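Local coordinates for putative curved DNA-binding protein (Chaetomium thermophilum var. thermophilum DSM 1495, PDB 4IPA) that is a thermophilic Arx1 with a methionine aminopeptidase-like (M24) fold, is linked to ribosome biogenesis and may bind DNA, at residues K28-V39 / L63-Y72; C47-E58 / L99-I110. All coordinates share one frame; numbering follows the deposited sequence.

Interaction 1: residues K28-V39 / L63-Y72; sequences KYKTAAQISEKV and LMEEELSKVY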
loop_
_atom_site.group_PDB
_atom_site.type_symbol
_atom_site.label_atom_id
_atom_site.label_comp_id
_atom_site.label_asym_id
_atom_site.label_seq_id
_atom_site.Cartn_x
_atom_site.Cartn_y
_atom_site.Cartn_z
ATOM N N LYS A 28 -6.027 7.391 -17.075
ATOM C CA LYS A 28 -6.994 7.157 -16.006
ATOM C C LYS A 28 -6.291 6.776 -14.705
ATOM O O LYS A 28 -6.647 7.271 -13.642
ATOM C CB LYS A 28 -8.021 6.097 -16.430
ATOM C CG LYS A 28 -9.043 6.622 -17.444
ATOM C CD LYS A 28 -9.840 5.511 -18.122
ATOM C CE LYS A 28 -10.905 6.115 -19.048
ATOM N NZ LYS A 28 -11.540 5.097 -19.935
ATOM N N TYR A 29 -5.295 5.894 -14.796
ATOM C CA TYR A 29 -4.415 5.631 -13.667
ATOM C C TYR A 29 -3.817 6.938 -13.178
ATOM O O TYR A 29 -3.813 7.215 -11.985
ATOM C CB TYR A 29 -3.292 4.682 -14.062
ATOM C CG TYR A 29 -3.641 3.223 -13.965
ATOM C CD1 TYR A 29 -3.904 2.636 -12.737
ATOM C CD2 TYR A 29 -3.677 2.423 -15.092
ATOM C CE1 TYR A 29 -4.208 1.312 -12.643
ATOM C CE2 TYR A 29 -3.983 1.083 -15.004
ATOM C CZ TYR A 29 -4.250 0.541 -13.776
ATOM O OH TYR A 29 -4.549 -0.781 -13.673
ATOM N N LYS A 30 -3.325 7.755 -14.103
ATOM C CA LYS A 30 -2.690 9.015 -13.714
ATOM C C LYS A 30 -3.658 9.995 -13.042
ATOM O O LYS A 30 -3.283 10.714 -12.115
ATOM C CB LYS A 30 -2.005 9.691 -14.908
ATOM C CG LYS A 30 -1.352 11.022 -14.563
ATOM C CD LYS A 30 -0.018 10.803 -13.859
ATOM C CE LYS A 30 0.558 12.103 -13.331
ATOM N NZ LYS A 30 1.637 11.833 -12.350
ATOM N N THR A 31 -4.900 10.038 -13.512
ATOM C CA THR A 31 -5.887 10.899 -12.880
ATOM C C THR A 31 -6.125 10.425 -11.450
ATOM O O THR A 31 -6.227 11.225 -10.525
ATOM C CB THR A 31 -7.239 10.863 -13.611
ATOM O OG1 THR A 31 -7.047 11.116 -15.001
ATOM C CG2 THR A 31 -8.157 11.924 -13.031
ATOM N N ALA A 32 -6.231 9.108 -11.288
ATOM C CA ALA A 32 -6.368 8.509 -9.971
ATOM C C ALA A 32 -5.186 8.837 -9.054
ATOM O O ALA A 32 -5.380 9.145 -7.892
ATOM C CB ALA A 32 -6.545 7.002 -10.095
ATOM N N ALA A 33 -3.970 8.758 -9.584
ATOM C CA ALA A 33 -2.763 9.034 -8.819
ATOM C C ALA A 33 -2.714 10.475 -8.322
ATOM O O ALA A 33 -2.379 10.728 -7.176
ATOM C CB ALA A 33 -1.533 8.737 -9.658
ATOM N N GLN A 34 -3.030 11.417 -9.197
ATOM C CA GLN A 34 -3.008 12.818 -8.812
ATOM C C GLN A 34 -4.011 13.059 -7.691
ATOM O O GLN A 34 -3.721 13.784 -6.745
ATOM C CB GLN A 34 -3.307 13.722 -10.010
ATOM C CG GLN A 34 -2.167 13.825 -11.017
ATOM C CD GLN A 34 -2.508 14.753 -12.178
ATOM O OE1 GLN A 34 -3.339 14.429 -13.031
ATOM N NE2 GLN A 34 -1.886 15.924 -12.198
ATOM N N ILE A 35 -5.183 12.440 -7.780
ATOM C CA ILE A 35 -6.148 12.567 -6.700
ATOM C C ILE A 35 -5.608 11.935 -5.420
ATOM O O ILE A 35 -5.681 12.542 -4.356
ATOM C CB ILE A 35 -7.530 11.954 -7.042
ATOM C CG1 ILE A 35 -8.301 12.855 -8.014
ATOM C CG2 ILE A 35 -8.355 11.792 -5.775
ATOM C CD1 ILE A 35 -9.589 12.236 -8.572
ATOM N N SER A 36 -5.057 10.728 -5.517
ATOM C CA SER A 36 -4.586 10.034 -4.311
ATOM C C SER A 36 -3.458 10.806 -3.655
ATOM O O SER A 36 -3.421 10.928 -2.447
ATOM C CB SER A 36 -4.112 8.614 -4.620
ATOM O OG SER A 36 -5.034 7.936 -5.446
ATOM N N GLU A 37 -2.536 11.332 -4.454
ATOM C CA GLU A 37 -1.407 12.054 -3.887
ATOM C C GLU A 37 -1.846 13.358 -3.226
ATOM O O GLU A 37 -1.297 13.748 -2.199
ATOM C CB GLU A 37 -0.310 12.304 -4.931
ATOM C CG GLU A 37 0.373 11.018 -5.414
ATOM C CD GLU A 37 1.455 11.281 -6.461
ATOM O OE1 GLU A 37 1.561 12.438 -6.936
ATOM O OE2 GLU A 37 2.207 10.339 -6.808
ATOM N N LYS A 38 -2.842 14.015 -3.809
ATOM C CA LYS A 38 -3.371 15.251 -3.230
ATOM C C LYS A 38 -4.122 14.982 -1.920
ATOM O O LYS A 38 -3.962 15.723 -0.952
ATOM C CB LYS A 38 -4.260 15.996 -4.227
ATOM C CG LYS A 38 -5.141 17.080 -3.595
ATOM C CD LYS A 38 -5.659 18.066 -4.640
ATOM C CE LYS A 38 -4.491 18.798 -5.329
ATOM N NZ LYS A 38 -4.907 19.787 -6.383
ATOM N N VAL A 39 -4.922 13.915 -1.877
ATOM C CA VAL A 39 -5.608 13.556 -0.630
ATOM C C VAL A 39 -4.605 13.093 0.427
ATOM O O VAL A 39 -4.768 13.362 1.619
ATOM C CB VAL A 39 -6.693 12.474 -0.823
ATOM C CG1 VAL A 39 -7.294 12.087 0.525
ATOM C CG2 VAL A 39 -7.794 12.973 -1.787
ATOM N N LEU A 63 -12.699 14.379 1.477
ATOM C CA LEU A 63 -11.847 14.943 0.478
ATOM C C LEU A 63 -11.763 14.161 -0.805
ATOM O O LEU A 63 -11.735 14.736 -1.840
ATOM C CB LEU A 63 -10.481 15.078 1.025
ATOM C CG LEU A 63 -10.430 16.409 1.646
ATOM C CD1 LEU A 63 -9.340 16.436 2.674
ATOM C CD2 LEU A 63 -10.129 17.292 0.467
ATOM N N MET A 64 -11.699 12.851 -0.702
ATOM C CA MET A 64 -11.605 11.989 -1.825
ATOM C C MET A 64 -12.831 12.098 -2.682
ATOM O O MET A 64 -12.758 12.164 -3.872
ATOM C CB MET A 64 -11.458 10.559 -1.371
ATOM C CG MET A 64 -11.364 9.537 -2.463
ATOM S SD MET A 64 -9.774 9.549 -3.273
ATOM C CE MET A 64 -8.825 8.640 -2.138
ATOM N N GLU A 65 -13.965 12.112 -2.041
ATOM C CA GLU A 65 -15.193 12.253 -2.810
ATOM C C GLU A 65 -15.285 13.612 -3.514
ATOM O O GLU A 65 -15.648 13.673 -4.686
ATOM C CB GLU A 65 -16.418 11.970 -1.952
ATOM C CG GLU A 65 -16.496 10.530 -1.487
ATOM C CD GLU A 65 -17.817 10.209 -0.799
ATOM O OE1 GLU A 65 -18.669 11.117 -0.673
ATOM O OE2 GLU A 65 -18.007 9.046 -0.391
ATOM N N GLU A 66 -14.935 14.691 -2.818
ATOM C CA GLU A 66 -14.897 16.010 -3.451
ATOM C C GLU A 66 -13.981 15.994 -4.679
ATOM O O GLU A 66 -14.378 16.422 -5.768
ATOM C CB GLU A 66 -14.418 17.090 -2.474
ATOM C CG GLU A 66 -15.318 17.312 -1.260
ATOM C CD GLU A 66 -14.633 18.130 -0.154
ATOM O OE1 GLU A 66 -13.546 18.701 -0.405
ATOM O OE2 GLU A 66 -15.180 18.199 0.970
ATOM N N GLU A 67 -12.757 15.502 -4.499
ATOM C CA GLU A 67 -11.794 15.445 -5.600
ATOM C C GLU A 67 -12.370 14.637 -6.743
ATOM O O GLU A 67 -12.259 15.027 -7.904
ATOM C CB GLU A 67 -10.459 14.849 -5.154
ATOM C CG GLU A 67 -9.653 15.738 -4.234
ATOM C CD GLU A 67 -9.397 17.112 -4.842
ATOM O OE1 GLU A 67 -9.189 17.206 -6.072
ATOM O OE2 GLU A 67 -9.419 18.104 -4.092
ATOM N N LEU A 68 -13.003 13.516 -6.404
ATOM C CA LEU A 68 -13.572 12.620 -7.408
ATOM C C LEU A 68 -14.681 13.310 -8.196
ATOM O O LEU A 68 -14.781 13.155 -9.410
ATOM C CB LEU A 68 -14.087 11.320 -6.760
ATOM C CG LEU A 68 -13.011 10.282 -6.416
ATOM C CD1 LEU A 68 -13.553 9.129 -5.619
ATOM C CD2 LEU A 68 -12.350 9.771 -7.698
ATOM N N SER A 69 -15.514 14.078 -7.507
ATOM C CA SER A 69 -16.636 14.727 -8.180
ATOM C C SER A 69 -16.157 15.844 -9.111
ATOM O O SER A 69 -16.931 16.352 -9.923
ATOM C CB SER A 69 -17.639 15.290 -7.170
ATOM O OG SER A 69 -17.126 16.469 -6.586
ATOM N N LYS A 70 -14.886 16.222 -8.989
ATOM C CA LYS A 70 -14.325 17.279 -9.821
ATOM C C LYS A 70 -13.718 16.782 -11.129
ATOM O O LYS A 70 -13.236 17.585 -11.923
ATOM C CB LYS A 70 -13.296 18.089 -9.032
ATOM C CG LYS A 70 -13.906 18.846 -7.853
ATOM C CD LYS A 70 -12.985 19.935 -7.299
ATOM C CE LYS A 70 -11.755 19.372 -6.604
ATOM N NZ LYS A 70 -11.330 20.259 -5.473
ATOM N N VAL A 71 -13.750 15.475 -11.370
ATOM C CA VAL A 71 -13.187 14.930 -12.609
ATOM C C VAL A 71 -14.182 14.000 -13.300
ATOM O O VAL A 71 -15.201 13.641 -12.704
ATOM C CB VAL A 71 -11.850 14.182 -12.371
ATOM C CG1 VAL A 71 -10.825 15.110 -11.762
ATOM C CG2 VAL A 71 -12.067 12.957 -11.485
ATOM N N TYR A 72 -13.879 13.607 -14.541
ATOM C CA TYR A 72 -14.776 12.751 -15.338
ATOM C C TYR A 72 -16.236 12.956 -14.980
ATOM O O TYR A 72 -16.921 12.013 -14.570
ATOM C CB TYR A 72 -14.411 11.266 -15.205
ATOM C CG TYR A 72 -13.062 10.950 -15.791
ATOM C CD1 TYR A 72 -11.907 11.281 -15.108
ATOM C CD2 TYR A 72 -12.939 10.337 -17.036
ATOM C CE1 TYR A 72 -10.660 11.015 -15.636
ATOM C CE2 TYR A 72 -11.684 10.054 -17.575
ATOM C CZ TYR A 72 -10.545 10.403 -16.868
ATOM O OH TYR A 72 -9.276 10.147 -17.369
#
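Ile-35 and Val-39 pack on Met-64, Glu-67 and Leu-68 where the first two helices of the M24 fold, 23-46 and 53-69, run roughly antiparallel. The axes of the two short segments come within 9.9 Å at an angle of 146°. Ile-35 lies at the middle and uses both branches. Its CG2 meets the sulfur SD of Met-64 at 3.6 Å, the two side chains crossing at about a right angle. The same methyl lies against CB of Glu-67. The other branch ends in CD1, which touches Leu-68 CD2 at 3.8 Å and meets Val-71 CG2 tip to tip. Met-64 starts to one side, but bends at chi2 (75°) and so brings its sulfur over to Ile-35. Further along, Val-39 CG2 packs on Met-64 CA at 3.9 Å. Glu-67 bends too, and its carboxylate lies across CD of Lys-38. Lys-70 NZ makes a salt bridge to Glu-67 OE2 at 3.2 Å, arriving from above the carboxylate plane. With an alanine in place of Glu-67, Lys-70 would probably lose its carboxylate mate, and Val-39 CG2 and Lys-38 CD their cover. At the far end Tyr-72 OH gives a weak hydrogen bond to Thr-31 OG1 (3.4 Å), which lies at the ring edge and has its stronger partner in the carbonyl of Thr-27. The Lys-28 side chain crosses that of Tyr-72 at about a right angle, its CG against OH, while its NZ pairs with Asp-24 and Asp-125. The helix pair packs against three strands: Met-64 touches Phe-81 of strand 79-88 and Ala-122 of strand 115-124, while Ala-32 packs on Thr-129 and Ser-36 on Val-131, both of strand 127-136.

Interaction 2: residues C47-E58 / L99-I110; sequences CVPGAKIIDICE and LRSDEKEAATEI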
loop_
_atom_site.group_PDB
_atom_site.type_symbol
_atom_site.label_atom_id
_atom_site.label_comp_id
_atom_site.label_asym_id
_atom_site.label_seq_id
_atom_site.Cartn_x
_atom_site.Cartn_y
_atom_site.Cartn_z
ATOM N N CYS A 47 -2.399 14.758 10.492
ATOM C CA CYS A 47 -1.869 13.769 11.435
ATOM C C CYS A 47 -0.926 14.365 12.478
ATOM O O CYS A 47 0.249 14.005 12.548
ATOM C CB CYS A 47 -1.196 12.602 10.703
ATOM S SG CYS A 47 -2.337 11.640 9.686
ATOM N N VAL A 48 -1.459 15.269 13.289
ATOM C CA VAL A 48 -0.702 15.882 14.367
ATOM C C VAL A 48 -1.031 15.194 15.702
ATOM O O VAL A 48 -2.097 14.592 15.854
ATOM C CB VAL A 48 -0.988 17.397 14.452
ATOM C CG1 VAL A 48 -0.765 18.066 13.091
ATOM C CG2 VAL A 48 -2.406 17.648 14.924
ATOM N N PRO A 49 -0.111 15.270 16.671
ATOM C CA PRO A 49 -0.379 14.671 17.982
ATOM C C PRO A 49 -1.697 15.182 18.553
ATOM O O PRO A 49 -1.957 16.388 18.481
ATOM C CB PRO A 49 0.795 15.160 18.823
ATOM C CG PRO A 49 1.906 15.308 17.821
ATOM C CD PRO A 49 1.226 15.884 16.612
ATOM N N GLY A 50 -2.523 14.280 19.080
ATOM C CA GLY A 50 -3.795 14.662 19.674
ATOM C C GLY A 50 -4.992 14.500 18.747
ATOM O O GLY A 50 -6.141 14.428 19.210
ATOM N N ALA A 51 -4.742 14.444 17.439
ATOM C CA ALA A 51 -5.841 14.265 16.485
ATOM C C ALA A 51 -6.438 12.876 16.638
ATOM O O ALA A 51 -5.721 11.907 16.850
ATOM C CB ALA A 51 -5.381 14.490 15.037
ATOM N N LYS A 52 -7.759 12.806 16.529
ATOM C CA LYS A 52 -8.483 11.552 16.573
ATOM C C LYS A 52 -8.441 10.871 15.210
ATOM O O LYS A 52 -8.854 11.451 14.202
ATOM C CB LYS A 52 -9.936 11.816 16.970
ATOM C CG LYS A 52 -10.089 12.574 18.272
ATOM C CD LYS A 52 -11.486 13.150 18.428
ATOM C CE LYS A 52 -12.541 12.056 18.486
ATOM N NZ LYS A 52 -13.917 12.632 18.547
ATOM N N ILE A 53 -7.968 9.631 15.189
ATOM C CA ILE A 53 -7.895 8.867 13.956
ATOM C C ILE A 53 -9.211 8.834 13.173
ATOM O O ILE A 53 -9.198 8.968 11.943
ATOM C CB ILE A 53 -7.374 7.426 14.213
ATOM C CG1 ILE A 53 -5.909 7.482 14.637
ATOM C CG2 ILE A 53 -7.488 6.574 12.962
ATOM C CD1 ILE A 53 -5.295 6.122 14.922
ATOM N N ILE A 54 -10.339 8.653 13.860
ATOM C CA ILE A 54 -11.606 8.536 13.142
ATOM C C ILE A 54 -11.963 9.826 12.401
ATOM O O ILE A 54 -12.599 9.783 11.349
ATOM C CB ILE A 54 -12.797 8.085 14.037
ATOM C CG1 ILE A 54 -13.973 7.643 13.159
ATOM C CG2 ILE A 54 -13.263 9.199 14.947
ATOM C CD1 ILE A 54 -14.471 6.286 13.471
ATOM N N ASP A 55 -11.550 10.966 12.949
ATOM C CA ASP A 55 -11.792 12.243 12.303
ATOM C C ASP A 55 -10.971 12.382 11.025
ATOM O O ASP A 55 -11.475 12.858 10.002
ATOM C CB ASP A 55 -11.483 13.400 13.257
ATOM C CG ASP A 55 -12.507 13.526 14.368
ATOM O OD1 ASP A 55 -13.605 12.937 14.240
ATOM O OD2 ASP A 55 -12.216 14.221 15.365
ATOM N N ILE A 56 -9.709 11.969 11.093
ATOM C CA ILE A 56 -8.816 12.014 9.941
ATOM C C ILE A 56 -9.312 11.130 8.790
ATOM O O ILE A 56 -9.378 11.580 7.649
ATOM C CB ILE A 56 -7.385 11.615 10.334
ATOM C CG1 ILE A 56 -6.935 12.413 11.564
ATOM C CG2 ILE A 56 -6.433 11.855 9.171
ATOM C CD1 ILE A 56 -5.602 11.973 12.150
ATOM N N CYS A 57 -9.668 9.882 9.094
ATOM C CA CYS A 57 -10.204 8.967 8.088
ATOM C C CYS A 57 -11.474 9.525 7.457
ATOM O O CYS A 57 -11.640 9.473 6.233
ATOM C CB CYS A 57 -10.500 7.590 8.686
ATOM S SG CYS A 57 -9.072 6.700 9.305
ATOM N N GLU A 58 -12.380 10.044 8.284
ATOM C CA GLU A 58 -13.610 10.613 7.744
ATOM C C GLU A 58 -13.306 11.805 6.838
ATOM O O GLU A 58 -13.869 11.933 5.748
ATOM C CB GLU A 58 -14.586 11.017 8.856
ATOM C CG GLU A 58 -15.271 9.835 9.547
ATOM C CD GLU A 58 -16.248 10.257 10.658
ATOM O OE1 GLU A 58 -16.232 11.433 11.073
ATOM O OE2 GLU A 58 -17.030 9.403 11.119
ATOM N N LEU A 99 -14.652 1.992 13.422
ATOM C CA LEU A 99 -16.044 2.474 13.481
ATOM C C LEU A 99 -16.214 3.635 14.453
ATOM O O LEU A 99 -15.557 3.692 15.490
ATOM C CB LEU A 99 -16.994 1.357 13.875
ATOM C CG LEU A 99 -17.073 0.185 12.898
ATOM C CD1 LEU A 99 -18.165 -0.781 13.313
ATOM C CD2 LEU A 99 -17.322 0.705 11.488
ATOM N N ARG A 100 -17.102 4.558 14.118
ATOM C CA ARG A 100 -17.440 5.641 15.038
ATOM C C ARG A 100 -18.168 5.120 16.283
ATOM O O ARG A 100 -17.974 5.650 17.381
ATOM C CB ARG A 100 -18.265 6.738 14.344
ATOM C CG ARG A 100 -18.479 7.963 15.220
ATOM C CD ARG A 100 -18.851 9.210 14.422
ATOM N NE ARG A 100 -17.700 9.852 13.793
ATOM C CZ ARG A 100 -16.741 10.500 14.451
ATOM N NH1 ARG A 100 -16.771 10.584 15.773
ATOM N NH2 ARG A 100 -15.737 11.057 13.784
ATOM N N SER A 101 -18.970 4.067 16.110
ATOM C CA SER A 101 -19.753 3.480 17.206
ATOM C C SER A 101 -18.959 2.538 18.121
ATOM O O SER A 101 -19.471 2.084 19.142
ATOM C CB SER A 101 -20.968 2.730 16.650
ATOM O OG SER A 101 -20.555 1.612 15.870
ATOM N N ASP A 102 -17.731 2.207 17.736
ATOM C CA ASP A 102 -16.807 1.546 18.663
ATOM C C ASP A 102 -16.142 2.659 19.455
ATOM O O ASP A 102 -15.138 3.221 19.019
ATOM C CB ASP A 102 -15.753 0.732 17.908
ATOM C CG ASP A 102 -16.281 -0.610 17.433
ATOM O OD1 ASP A 102 -17.348 -1.049 17.914
ATOM O OD2 ASP A 102 -15.620 -1.236 16.591
ATOM N N GLU A 103 -16.724 2.992 20.603
ATOM C CA GLU A 103 -16.355 4.200 21.336
ATOM C C GLU A 103 -14.871 4.304 21.672
ATOM O O GLU A 103 -14.270 5.354 21.484
ATOM C CB GLU A 103 -17.183 4.337 22.612
ATOM C CG GLU A 103 -18.542 4.975 22.401
ATOM C CD GLU A 103 -19.367 5.009 23.678
ATOM O OE1 GLU A 103 -18.799 4.735 24.764
ATOM O OE2 GLU A 103 -20.581 5.304 23.593
ATOM N N LYS A 104 -14.287 3.227 22.176
ATOM C CA LYS A 104 -12.878 3.251 22.555
ATOM C C LYS A 104 -11.950 3.435 21.335
ATOM O O LYS A 104 -11.048 4.288 21.339
ATOM C CB LYS A 104 -12.496 1.986 23.342
ATOM C CG LYS A 104 -11.007 1.949 23.744
ATOM C CD LYS A 104 -10.466 0.520 23.927
ATOM C CE LYS A 104 -8.994 0.534 24.351
ATOM N NZ LYS A 104 -8.171 1.549 23.603
ATOM N N GLU A 105 -12.173 2.643 20.292
ATOM C CA GLU A 105 -11.360 2.765 19.085
ATOM C C GLU A 105 -11.496 4.154 18.465
ATOM O O GLU A 105 -10.505 4.760 18.078
ATOM C CB GLU A 105 -11.722 1.685 18.060
ATOM C CG GLU A 105 -11.314 0.269 18.465
ATOM C CD GLU A 105 -11.337 -0.692 17.266
ATOM O OE1 GLU A 105 -10.572 -0.440 16.296
ATOM O OE2 GLU A 105 -12.123 -1.684 17.289
ATOM N N ALA A 106 -12.720 4.659 18.388
ATOM C CA ALA A 106 -12.973 5.934 17.717
ATOM C C ALA A 106 -12.407 7.133 18.480
ATOM O O ALA A 106 -12.433 8.255 17.979
ATOM C CB ALA A 106 -14.471 6.129 17.451
ATOM N N ALA A 107 -11.887 6.894 19.680
ATOM C CA ALA A 107 -11.284 7.964 20.481
ATOM C C ALA A 107 -9.759 7.892 20.449
ATOM O O ALA A 107 -9.078 8.744 21.020
ATOM C CB ALA A 107 -11.788 7.915 21.930
ATOM N N THR A 108 -9.230 6.865 19.793
ATOM C CA THR A 108 -7.784 6.743 19.585
ATOM C C THR A 108 -7.203 8.016 18.953
ATOM O O THR A 108 -7.730 8.529 17.960
ATOM C CB THR A 108 -7.455 5.562 18.662
ATOM O OG1 THR A 108 -8.097 4.377 19.143
ATOM C CG2 THR A 108 -5.942 5.343 18.581
ATOM N N GLU A 109 -6.110 8.509 19.517
ATOM C CA GLU A 109 -5.473 9.721 19.008
ATOM C C GLU A 109 -4.046 9.459 18.544
ATOM O O GLU A 109 -3.355 8.571 19.067
ATOM C CB GLU A 109 -5.463 10.833 20.078
ATOM C CG GLU A 109 -6.818 11.094 20.725
ATOM C CD GLU A 109 -6.817 12.300 21.662
ATOM O OE1 GLU A 109 -5.782 12.573 22.318
ATOM O OE2 GLU A 109 -7.860 12.981 21.729
ATOM N N ILE A 110 -3.609 10.256 17.575
ATOM C CA ILE A 110 -2.228 10.243 17.112
ATOM C C ILE A 110 -1.288 10.517 18.290
ATOM O O ILE A 110 -1.448 11.506 19.004
ATOM C CB ILE A 110 -1.991 11.336 16.030
ATOM C CG1 ILE A 110 -2.977 11.180 14.874
ATOM C CG2 ILE A 110 -0.543 11.299 15.525
ATOM C CD1 ILE A 110 -2.872 9.835 14.170
HETATM O O HOH W 1 -15.156 13.293 16.578
HETATM O O HOH W 2 -10.066 7.970 16.426
#
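Arg-100 is held by two acids of one helix, Asp-55 and Glu-58, while its guanidinium lies against Ile-54. Glu-58 is gripped side-on: Arg-100 NE reaches Glu-58 OE2 at 2.8 Å, and NH2 of Arg-100 reaches OE1 of Glu-58. The two planes are 52° apart, so this pairing is twisted. Arg-100 NH2 also bonds Asp-55 OD1 at 2.9 Å, here with carboxylate and guanidinium nearly coplanar. Ile-54 CG1 sits over one guanidinium face, towards the rim. The bend of Arg-100 at chi3 (-79°) turns its head back to the helix. Three bonds to two carboxylates should fix the rotation of the group. Lys-52 NZ completes the charge cluster through a long ion pair with Asp-55.

The other half is backbone pairing. Ile-110 N bonds Ala-51 O at 2.8 Å, almost in line with the carbonyl. Ile-53 N bonds Thr-108 O at 3.0 Å. Lys-52 and Glu-109 between them form a single antiparallel bridge, as a non-hydrogen-bonded pair. Gly-50 N adds a straight bond to Ile-110 O (171°). Gly-50 belongs to the type II turn 48-51, and a side chain at its backbone angles would collide with the preceding carbonyl oxygen. Water 2 accepts from Ile-54 N (2.7 Å) and donates to Thr-108 O, so it serves an N-H of the first helical turn. Ile-110 carries the apolar part of the contact: its CD1 meets Ile-53 CG1 at 3.9 Å, and its CG1 meets Ile-56 CD1. These isoleucines also rest on Val-87 of strand 79-88.

Together these features make a helix start, with Lys-52 at the N-cap, bound to a long loop by a one-bridge backbone pairing and a surface salt-bridge network.

How the interactions relate
Both interactions use helix 53-69, at different ends. Interaction 2 holds its start, and interaction 1 holds its last turns and the residues just after. Their centres are 24 Å apart, yet the nearest atoms come within about 5 Å without touching. Along the chain the segments alternate: 28-39, 47-58, 63-72, then 99-110. Helix 23-46 comes first and packs on the far end of the next helix, while the loop between strands 79-88 and 115-124 returns to the start of helix 53-69. Ile-56 also touches Val-43 and Leu-46, so the helix pairing extends towards interaction 2. Helix 23-46 thus packs along helix 53-69, and the loop adds a second hold on its start, within one M24 family region.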